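Local coordinates for protein 6-carboxyhexanoate--CoA ligase (Aquifex aeolicus, PDB 5TVA) that belongs to the BioW family of CoA ligases and holds coenzyme A and adenosine monophosphate side by side between its sheets, at residues D2-M8 / A20-K26; G123-E127 / V219-L224; Y156-T160 / S182-Y187. All blocks are in the same frame, centred on the assembly; numbering follows the deposited sequence.

Contact 1 of 3, residues D2-M8 / A20-K26; sequences DLFSVRM and AERIVKK. With COA (coenzyme A), chain D.
Ser-5 and Glu-21 meet on the face of an antiparallel hairpin that also carries Arg-7 and Ile-23. The hydroxyl of Ser-5 gives its proton to Glu-21, OG to OE2 2.9 Å, arriving 42° out of the carboxylate plane. Glu-21 gets there by running fully extended, CG anti to its backbone N (chi1 176°), two residues along from Ile-23, the serine's partner; its OE1 accepts from the backbone N of His-138, so a buried acid is gripped at both oxygens. Arg-7 lies alongside, pointing the same way, and its CG rests 3.5 Å from Glu-21 CD. It makes no salt bridge with this glutamate: a bend at chi3 (-81°) carries the guanidinium onward, NH1 reaching 3.1 Å from O5A of coenzyme A, and NH2 pairs with Glu-51. A long cationic chain suits a place beside a pyrophosphate, where the positive charge probably steadies the ligand. Leu-3 CD1 touches Ile-23 CG2 at 4.1 Å.

The other face bears Phe-4, Val-6, Met-8, Ala-20, Arg-22 and Val-24. The Phe-4 ring lies beside the aliphatic start of Lys-26, CE1 to CB 3.7 Å. Paired backbone bonds join Phe-4 with Val-24, Val-6 with Arg-22 and Met-8 with Ala-20. Met-8 curls at chi2 and chi3, bringing CE 4.4 Å from CB of Ala-20, whose small size probably helps.

Strand 3-12 is central in a three-stranded antiparallel sheet, between 15-25 and 45-52. Helix 29-37 packs against Val-6, Met-8 and Ala-20 through Leu-36, while Leu-237 of strand 236-239 covers Leu-3 and Ile-23 on the opposite face.

Contact 2 of 3, residues G123-E127 / V219-L224; sequences GERLE and VSRKEL
Glu-124 reaches across to Arg-221 with a chain that is extended beyond CG, and OE1 forms a salt bridge with NH2 at 3.2 Å. The carboxylate oxygen comes to the edge of the guanidinium, near its plane, yet the two flat groups stand almost perpendicular (86°), making this a single-point ion pair. Both residues are exposed, as suits charged ends at the surface.

Arg-125 turns to the other side of the loop. Its NE and NH2 both grip Glu-127 OE2, NE at 2.6 Å, approaching within the guanidinium plane and bracing the loop internally, while NH1 bonds to Ala-105 O, after helix 91-102.

Leu-126 carries the apolar part. With CG anti to the carbonyl carbon (chi1 -50°), its branches spread over the other segment: CD1 meets Val-219 CG2 at 4.0 Å, CD2 lies over one face of the Arg-221 guanidinium, 3.9 Å from NH2, and CB receives Leu-224 CD2 at 4.0 Å. A branched aliphatic chain suits this spot because it can touch a valine, a leucine and the flat face of an arginine together.

Glu-127, besides accepting from Arg-125, takes the backbone N of Leu-117 on OE1, so both of its oxygens are held.

Arg-221 therefore works in two ways, its edge facing an acid and its face covering a methyl group. An exposed single-point salt bridge, even with the long, weak Arg-221 to Asp-119 ion pair, probably adds little stability, so the contact between these loops, flanking strands 116-119 and 214-219, should rest mostly on the greasy cluster around Leu-126.

Contact 3 of 3, residues Y156-T160 / S182-Y187; sequences YTLRT and SDDPDY. With AMP (adenosine monophosphate), chain C.
Arg-159 runs across the ring of Tyr-187, the two side chains sliding past each other in opposite directions. The touching atom is CD, which sits over one face, 3.8 Å from the ring centroid and offset toward the rim on the CE1 side: a CH-pi contact made by the methylene next to the charge. The guanidinium itself has moved further on; its CZ is 5.0 Å from that centroid and its plane is inclined 39° to the ring, so any cation-pi attraction is weak at most. Tyrosine suits the place because its broad face can support a long aliphatic arm, and with CG anti to the backbone N the ring extends out from the loop toward the helix. There its OH comes 3.6 Å from Thr-157 OG1. That threonine is the N-cap of helix 158-173, accepting from the backbone N of Thr-160.

A bend at chi3 (72°) leads the arginine tip to the nucleotide. NH2 lies 3.4 Å from O3P of adenosine monophosphate, which meets the guanidinium near its plane, at the edge. The Asp-184 side chain crosses that of Arg-159 at about a right angle, though their flat groups are tilted only 21° apart, with OD2 4.1 Å from NH1, beyond a salt bridge; its OD1 accepts from Asp-186 N, forming an Asx turn that shapes the loop. Ser-182 OG stands 3.6 Å from Arg-159 NH2, and Asp-183 OD1 is 2.8 Å from O3P.

Ser-182 and Asp-183, from a loop after strand 177-181, thus gather with an arginine from the start of a helix round O3P of the nucleotide phosphate. Such an arrangement is that of a nucleotide phosphate site, here the pocket of adenosine monophosphate, whose other walls include Thr-136, Met-112 and Gly-114.

How the contacts relate
Contacts 1 and 3 each bring residues to a bound ligand, and the two ligands are neighbours. Contact 1 supplies Arg-7, Met-8, Ala-20 and Glu-21 to the coenzyme A pocket, contact 3 supplies Arg-159, Ser-182 and Asp-183 to that of adenosine monophosphate. Their nearest atoms are about 8 Å apart; the side chain of Glu-21 comes within about 8 Å of the nucleotide, and that of Arg-159 within about 4 Å of coenzyme A. Contact 2 stands apart, its centre 30 Å from that of contact 1 and 27 Å from that of contact 3, with the side chain of Val-219 about 11 Å from the nucleotide. In sequence, contact 3 falls between the two segments of contact 2.

Contact 1 of 3, residues D2-M8 / A20-K26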
# COMPACT_ATOMS: atom_id res chain seq x y z
N ASP A 2 5.17 -25.35 -6.95
CA ASP A 2 3.86 -24.96 -7.43
C ASP A 2 3.18 -23.95 -6.49
O ASP A 2 2.90 -24.26 -5.35
CB ASP A 2 2.97 -26.19 -7.62
CG ASP A 2 2.94 -26.66 -9.07
OD1 ASP A 2 4.00 -26.62 -9.75
OD2 ASP A 2 1.84 -27.07 -9.54
N LEU A 3 2.93 -22.74 -6.99
CA LEU A 3 2.33 -21.68 -6.20
C LEU A 3 0.96 -21.33 -6.75
O LEU A 3 0.71 -21.41 -7.96
CB LEU A 3 3.20 -20.42 -6.19
CG LEU A 3 4.49 -20.40 -5.39
CD1 LEU A 3 5.16 -19.03 -5.60
CD2 LEU A 3 4.28 -20.69 -3.89
N PHE A 4 0.07 -20.92 -5.85
CA PHE A 4 -1.26 -20.44 -6.21
C PHE A 4 -1.47 -19.07 -5.58
O PHE A 4 -1.19 -18.87 -4.39
CB PHE A 4 -2.34 -21.42 -5.75
CG PHE A 4 -2.32 -22.74 -6.47
CD1 PHE A 4 -1.44 -23.75 -6.07
CD2 PHE A 4 -3.19 -23.00 -7.53
CE1 PHE A 4 -1.41 -24.97 -6.73
CE2 PHE A 4 -3.17 -24.22 -8.20
CZ PHE A 4 -2.28 -25.21 -7.80
N SER A 5 -1.95 -18.13 -6.38
CA SER A 5 -2.32 -16.81 -5.89
C SER A 5 -3.79 -16.85 -5.48
O SER A 5 -4.63 -17.32 -6.24
CB SER A 5 -2.09 -15.78 -7.00
OG SER A 5 -2.89 -14.63 -6.82
N VAL A 6 -4.09 -16.39 -4.26
CA VAL A 6 -5.45 -16.42 -3.72
C VAL A 6 -5.87 -15.00 -3.43
O VAL A 6 -5.37 -14.38 -2.48
CB VAL A 6 -5.54 -17.28 -2.45
CG1 VAL A 6 -6.99 -17.33 -1.97
CG2 VAL A 6 -5.01 -18.66 -2.71
N ARG A 7 -6.80 -14.47 -4.23
CA ARG A 7 -7.22 -13.08 -4.10
C ARG A 7 -8.67 -13.01 -3.66
O ARG A 7 -9.54 -13.60 -4.31
CB ARG A 7 -7.06 -12.30 -5.41
CG ARG A 7 -5.63 -11.97 -5.79
CD ARG A 7 -5.57 -11.29 -7.19
NE ARG A 7 -5.63 -12.29 -8.25
CZ ARG A 7 -5.77 -12.03 -9.56
NH1 ARG A 7 -5.88 -10.78 -10.01
NH2 ARG A 7 -5.79 -13.04 -10.44
N MET A 8 -8.94 -12.23 -2.60
CA MET A 8 -10.28 -12.05 -2.06
C MET A 8 -10.61 -10.57 -2.04
O MET A 8 -9.78 -9.74 -1.66
CB MET A 8 -10.37 -12.64 -0.65
CG MET A 8 -11.76 -12.50 0.06
SD MET A 8 -12.11 -10.89 0.83
CE MET A 8 -10.85 -10.83 2.10
N ALA A 20 -7.64 -8.93 0.27
CA ALA A 20 -6.38 -9.50 0.71
C ALA A 20 -5.95 -10.52 -0.32
O ALA A 20 -6.77 -11.04 -1.08
CB ALA A 20 -6.50 -10.17 2.10
N GLU A 21 -4.66 -10.82 -0.33
CA GLU A 21 -4.09 -11.81 -1.22
C GLU A 21 -3.09 -12.66 -0.46
O GLU A 21 -2.36 -12.16 0.41
CB GLU A 21 -3.40 -11.15 -2.44
CG GLU A 21 -2.70 -12.14 -3.37
CD GLU A 21 -2.32 -11.49 -4.72
OE1 GLU A 21 -2.57 -10.28 -4.89
OE2 GLU A 21 -1.81 -12.21 -5.60
N ARG A 22 -3.09 -13.96 -0.76
CA ARG A 22 -2.10 -14.91 -0.27
C ARG A 22 -1.54 -15.71 -1.44
O ARG A 22 -2.28 -16.09 -2.35
CB ARG A 22 -2.71 -15.88 0.77
CG ARG A 22 -3.34 -15.16 1.96
CD ARG A 22 -2.30 -14.74 2.99
NE ARG A 22 -2.96 -14.07 4.13
CZ ARG A 22 -3.19 -12.77 4.20
NH1 ARG A 22 -2.80 -11.96 3.22
NH2 ARG A 22 -3.80 -12.26 5.27
N ILE A 23 -0.24 -15.98 -1.42
CA ILE A 23 0.42 -16.77 -2.45
C ILE A 23 1.11 -17.91 -1.73
O ILE A 23 2.04 -17.67 -0.96
CB ILE A 23 1.43 -15.94 -3.26
CG1 ILE A 23 0.78 -14.67 -3.78
CG2 ILE A 23 2.01 -16.78 -4.38
CD1 ILE A 23 1.74 -13.73 -4.45
N VAL A 24 0.65 -19.14 -1.97
CA VAL A 24 1.05 -20.27 -1.14
C VAL A 24 1.19 -21.52 -2.00
O VAL A 24 0.69 -21.60 -3.13
CB VAL A 24 0.04 -20.53 0.01
CG1 VAL A 24 -0.11 -19.29 0.89
CG2 VAL A 24 -1.32 -20.95 -0.54
N LYS A 25 1.87 -22.52 -1.41
CA LYS A 25 1.91 -23.87 -1.95
C LYS A 25 0.54 -24.53 -1.86
O LYS A 25 -0.27 -24.20 -1.00
CB LYS A 25 2.92 -24.72 -1.17
CG LYS A 25 4.37 -24.39 -1.44
CD LYS A 25 5.30 -25.02 -0.40
CE LYS A 25 6.77 -24.81 -0.78
NZ LYS A 25 7.67 -24.77 0.41
N LYS A 26 0.30 -25.51 -2.76
CA LYS A 26 -1.01 -26.17 -2.81
C LYS A 26 -1.40 -26.76 -1.46
O LYS A 26 -2.58 -26.77 -1.10
CB LYS A 26 -1.02 -27.27 -3.87
CG LYS A 26 -2.26 -28.17 -3.81
CD LYS A 26 -2.46 -28.98 -5.08
CE LYS A 26 -3.86 -29.58 -5.15
NZ LYS A 26 -4.95 -28.55 -5.26
N1A COA D . -10.43 -1.17 -3.17
C2A COA D . -11.58 -0.87 -3.78
N3A COA D . -12.10 -1.65 -4.72
C4A COA D . -11.44 -2.76 -5.11
C5A COA D . -10.23 -3.11 -4.51
C6A COA D . -9.74 -2.25 -3.49
N6A COA D . -8.42 -2.58 -2.82
N7A COA D . -9.80 -4.25 -5.05
C8A COA D . -10.67 -4.62 -5.96
N9A COA D . -11.69 -3.76 -5.99
C1B COA D . -12.77 -3.92 -7.01
C2B COA D . -13.76 -3.17 -7.28
O2B COA D . -13.46 -1.74 -7.31
C3B COA D . -13.75 -3.70 -8.87
O3B COA D . -12.56 -3.13 -9.47
P3B COA D . -12.43 -1.91 -10.62
O7A COA D . -11.39 -2.36 -11.59
O8A COA D . -13.72 -1.62 -11.33
O9A COA D . -11.95 -0.63 -9.99
C4B COA D . -13.68 -5.00 -8.79
O4B COA D . -13.33 -5.33 -7.30
C5B COA D . -12.60 -5.70 -9.74
O5B COA D . -11.33 -5.59 -9.21
P1A COA D . -10.13 -6.75 -9.36
O1A COA D . -8.89 -6.10 -9.98
O2A COA D . -10.56 -7.95 -10.17
O3A COA D . -9.71 -7.22 -7.84
P2A COA D . -9.01 -8.68 -7.37
O4A COA D . -10.16 -9.69 -7.26
O5A COA D . -8.04 -9.20 -8.44
O6A COA D . -8.27 -8.42 -5.87
CBP COA D . -6.99 -7.14 -4.02
CCP COA D . -7.46 -7.24 -5.56
CDP COA D . -8.21 -6.78 -3.13
CEP COA D . -6.58 -8.54 -3.53
CAP COA D . -5.79 -6.05 -3.85
OAP COA D . -6.24 -4.82 -3.43
C9P COA D . -4.67 -6.44 -2.85
O9P COA D . -3.67 -7.02 -3.21
N8P COA D . -4.78 -6.09 -1.44
C7P COA D . -3.73 -6.48 -0.44
C6P COA D . -3.06 -5.27 0.20
C5P COA D . -4.02 -4.35 1.04
O5P COA D . -5.05 -3.99 0.62
N4P COA D . -3.57 -3.93 2.40
C3P COA D . -4.48 -3.06 3.25
C2P COA D . -3.66 -2.47 4.39
S1P COA D . -2.23 -1.67 3.59

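Contact 2 of 3, residues G123-E127 / V219-L224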
# COMPACT_ATOMS: atom_id res chain seq x y z
N GLY A 123 4.98 16.64 -10.55
CA GLY A 123 3.79 16.54 -9.72
C GLY A 123 2.51 16.18 -10.44
O GLY A 123 1.45 16.17 -9.81
N GLU A 124 2.57 15.86 -11.73
CA GLU A 124 1.36 15.61 -12.50
C GLU A 124 0.89 14.17 -12.34
O GLU A 124 1.70 13.24 -12.24
CB GLU A 124 1.59 15.96 -13.98
CG GLU A 124 0.88 15.07 -15.00
CD GLU A 124 1.13 15.50 -16.46
OE1 GLU A 124 0.62 14.82 -17.38
OE2 GLU A 124 1.81 16.54 -16.68
N ARG A 125 -0.43 13.98 -12.31
CA ARG A 125 -1.02 12.67 -12.12
C ARG A 125 -1.03 11.90 -13.44
O ARG A 125 -1.66 12.33 -14.40
CB ARG A 125 -2.45 12.82 -11.59
CG ARG A 125 -2.50 13.37 -10.17
CD ARG A 125 -3.93 13.54 -9.67
NE ARG A 125 -4.69 12.29 -9.62
CZ ARG A 125 -5.82 12.15 -8.94
NH1 ARG A 125 -6.31 13.18 -8.26
NH2 ARG A 125 -6.45 10.98 -8.91
N LEU A 126 -0.36 10.73 -13.47
CA LEU A 126 -0.19 9.93 -14.68
C LEU A 126 -1.18 8.78 -14.82
O LEU A 126 -1.30 8.21 -15.91
CB LEU A 126 1.22 9.34 -14.74
CG LEU A 126 2.40 10.30 -14.52
CD1 LEU A 126 3.73 9.56 -14.54
CD2 LEU A 126 2.39 11.41 -15.57
N GLU A 127 -1.89 8.40 -13.75
CA GLU A 127 -2.87 7.34 -13.89
C GLU A 127 -3.99 7.81 -14.83
O GLU A 127 -4.38 8.98 -14.83
CB GLU A 127 -3.44 6.93 -12.52
CG GLU A 127 -4.40 7.91 -11.88
CD GLU A 127 -3.71 9.00 -11.09
OE1 GLU A 127 -2.45 9.05 -11.10
OE2 GLU A 127 -4.43 9.81 -10.45
N VAL A 219 6.90 8.28 -9.17
CA VAL A 219 7.52 7.49 -10.24
C VAL A 219 8.14 8.40 -11.30
O VAL A 219 7.65 9.49 -11.59
CB VAL A 219 6.51 6.54 -10.94
CG1 VAL A 219 5.89 5.54 -9.95
CG2 VAL A 219 5.44 7.33 -11.67
N SER A 220 9.22 7.91 -11.91
CA SER A 220 9.82 8.59 -13.05
C SER A 220 9.01 8.28 -14.30
O SER A 220 8.83 7.10 -14.63
CB SER A 220 11.27 8.15 -13.21
OG SER A 220 11.96 9.00 -14.11
N ARG A 221 8.50 9.31 -14.98
CA ARG A 221 7.63 9.06 -16.13
C ARG A 221 8.29 8.16 -17.16
O ARG A 221 7.60 7.36 -17.81
CB ARG A 221 7.17 10.34 -16.82
CG ARG A 221 6.02 10.03 -17.78
CD ARG A 221 5.84 11.02 -18.90
NE ARG A 221 4.83 12.06 -18.66
CZ ARG A 221 3.69 12.17 -19.33
NH1 ARG A 221 3.37 11.31 -20.28
NH2 ARG A 221 2.85 13.16 -19.03
N LYS A 222 9.60 8.26 -17.34
CA LYS A 222 10.23 7.47 -18.39
C LYS A 222 10.12 5.98 -18.14
O LYS A 222 10.35 5.19 -19.07
CB LYS A 222 11.70 7.88 -18.55
CG LYS A 222 12.56 7.36 -17.43
CD LYS A 222 13.97 7.92 -17.46
CE LYS A 222 14.51 7.98 -16.04
NZ LYS A 222 15.93 7.56 -16.03
N GLU A 223 9.78 5.57 -16.91
CA GLU A 223 9.66 4.18 -16.51
C GLU A 223 8.22 3.78 -16.23
O GLU A 223 7.99 2.70 -15.65
CB GLU A 223 10.49 3.91 -15.25
CG GLU A 223 11.99 4.11 -15.35
CD GLU A 223 12.62 4.20 -13.97
OE1 GLU A 223 13.59 4.98 -13.79
OE2 GLU A 223 12.14 3.51 -13.04
N LEU A 224 7.25 4.63 -16.59
CA LEU A 224 5.86 4.43 -16.16
C LEU A 224 5.33 3.07 -16.60
O LEU A 224 4.72 2.34 -15.80
CB LEU A 224 4.98 5.55 -16.71
CG LEU A 224 3.48 5.49 -16.41
CD1 LEU A 224 3.17 5.58 -14.91
CD2 LEU A 224 2.74 6.57 -17.14

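Contact 3 of 3, residues Y156-T160 / S182-Y187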
# COMPACT_ATOMS: atom_id res chain seq x y z
N TYR A 156 4.70 -4.19 16.19
CA TYR A 156 3.95 -3.72 15.03
C TYR A 156 2.59 -4.42 14.93
O TYR A 156 2.43 -5.58 15.33
CB TYR A 156 4.79 -3.93 13.77
CG TYR A 156 6.13 -3.22 13.86
CD1 TYR A 156 6.19 -1.84 13.85
CD2 TYR A 156 7.32 -3.93 13.95
CE1 TYR A 156 7.41 -1.17 13.93
CE2 TYR A 156 8.55 -3.27 14.04
CZ TYR A 156 8.58 -1.88 14.02
OH TYR A 156 9.78 -1.20 14.09
N THR A 157 1.61 -3.69 14.41
CA THR A 157 0.25 -4.19 14.23
C THR A 157 0.10 -5.00 12.93
O THR A 157 0.98 -5.01 12.06
CB THR A 157 -0.73 -3.02 14.22
OG1 THR A 157 -0.55 -2.30 13.00
CG2 THR A 157 -0.45 -2.09 15.41
N LEU A 158 -1.05 -5.68 12.81
CA LEU A 158 -1.34 -6.43 11.59
C LEU A 158 -1.45 -5.51 10.37
O LEU A 158 -1.12 -5.92 9.25
CB LEU A 158 -2.63 -7.25 11.76
CG LEU A 158 -2.55 -8.47 12.69
CD1 LEU A 158 -3.87 -9.24 12.73
CD2 LEU A 158 -1.41 -9.39 12.26
N ARG A 159 -1.90 -4.27 10.55
CA ARG A 159 -1.89 -3.33 9.43
C ARG A 159 -0.47 -3.03 8.99
O ARG A 159 -0.19 -2.92 7.78
CB ARG A 159 -2.63 -2.05 9.79
CG ARG A 159 -4.03 -2.33 10.23
CD ARG A 159 -4.93 -1.13 10.08
NE ARG A 159 -5.20 -0.86 8.67
CZ ARG A 159 -6.40 -0.50 8.21
NH1 ARG A 159 -7.42 -0.38 9.05
NH2 ARG A 159 -6.56 -0.26 6.91
N THR A 160 0.46 -2.94 9.94
CA THR A 160 1.86 -2.77 9.59
C THR A 160 2.36 -3.96 8.78
O THR A 160 3.02 -3.79 7.75
CB THR A 160 2.70 -2.57 10.84
OG1 THR A 160 2.25 -1.39 11.50
CG2 THR A 160 4.17 -2.38 10.46
N SER A 182 -4.59 6.09 5.82
CA SER A 182 -5.76 5.23 5.67
C SER A 182 -7.02 6.02 5.34
O SER A 182 -7.13 7.21 5.63
CB SER A 182 -5.97 4.41 6.95
OG SER A 182 -6.80 3.28 6.73
N ASP A 183 -7.96 5.34 4.68
CA ASP A 183 -9.27 5.91 4.43
C ASP A 183 -10.20 5.77 5.63
O ASP A 183 -11.11 6.59 5.81
CB ASP A 183 -9.89 5.24 3.19
CG ASP A 183 -9.66 3.73 3.15
OD1 ASP A 183 -8.72 3.24 3.83
OD2 ASP A 183 -10.40 3.03 2.42
N ASP A 184 -9.98 4.74 6.46
CA ASP A 184 -10.76 4.50 7.68
C ASP A 184 -10.62 5.66 8.66
O ASP A 184 -9.51 5.91 9.15
CB ASP A 184 -10.30 3.20 8.34
CG ASP A 184 -10.85 3.02 9.76
OD1 ASP A 184 -11.91 3.60 10.08
OD2 ASP A 184 -10.20 2.29 10.54
N PRO A 185 -11.71 6.35 9.01
CA PRO A 185 -11.59 7.54 9.88
C PRO A 185 -11.09 7.26 11.29
O PRO A 185 -10.79 8.22 12.01
CB PRO A 185 -13.01 8.12 9.90
CG PRO A 185 -13.90 7.05 9.35
CD PRO A 185 -13.06 6.21 8.44
N ASP A 186 -10.97 6.00 11.72
CA ASP A 186 -10.47 5.71 13.06
C ASP A 186 -8.96 5.54 13.11
O ASP A 186 -8.32 5.98 14.08
CB ASP A 186 -11.12 4.44 13.63
CG ASP A 186 -12.55 4.67 14.13
OD1 ASP A 186 -13.17 5.70 13.79
OD2 ASP A 186 -13.04 3.79 14.88
N TYR A 187 -8.36 4.89 12.11
CA TYR A 187 -6.92 4.72 12.06
C TYR A 187 -6.29 5.97 11.46
O TYR A 187 -6.80 6.53 10.49
CB TYR A 187 -6.58 3.48 11.23
CG TYR A 187 -5.23 2.84 11.48
CD1 TYR A 187 -5.10 1.77 12.36
CD2 TYR A 187 -4.10 3.26 10.79
CE1 TYR A 187 -3.87 1.16 12.58
CE2 TYR A 187 -2.86 2.65 10.99
CZ TYR A 187 -2.75 1.60 11.89
OH TYR A 187 -1.53 0.99 12.09
P AMP C . -6.06 0.58 2.80
O1P AMP C . -4.60 0.19 2.88
O2P AMP C . -6.90 -0.61 2.35
O3P AMP C . -6.63 1.41 3.95
O5' AMP C . -6.18 1.62 1.59
C5' AMP C . -5.77 2.98 1.73
C4' AMP C . -5.97 3.71 0.41
O4' AMP C . -4.92 3.30 -0.51
C3' AMP C . -7.28 3.38 -0.29
O3' AMP C . -8.31 4.31 0.02
C2' AMP C . -6.93 3.35 -1.77
O2' AMP C . -7.06 4.65 -2.34
C1' AMP C . -5.45 2.96 -1.76
N9 AMP C . -5.23 1.51 -1.97
C8 AMP C . -5.90 0.49 -1.40
N7 AMP C . -5.44 -0.71 -1.84
C5 AMP C . -4.46 -0.48 -2.74
C6 AMP C . -3.53 -1.29 -3.57
N6 AMP C . -3.56 -2.64 -3.57
N1 AMP C . -2.65 -0.62 -4.36
C2 AMP C . -2.60 0.72 -4.40
N3 AMP C . -3.41 1.51 -3.67
C4 AMP C . -4.33 0.99 -2.82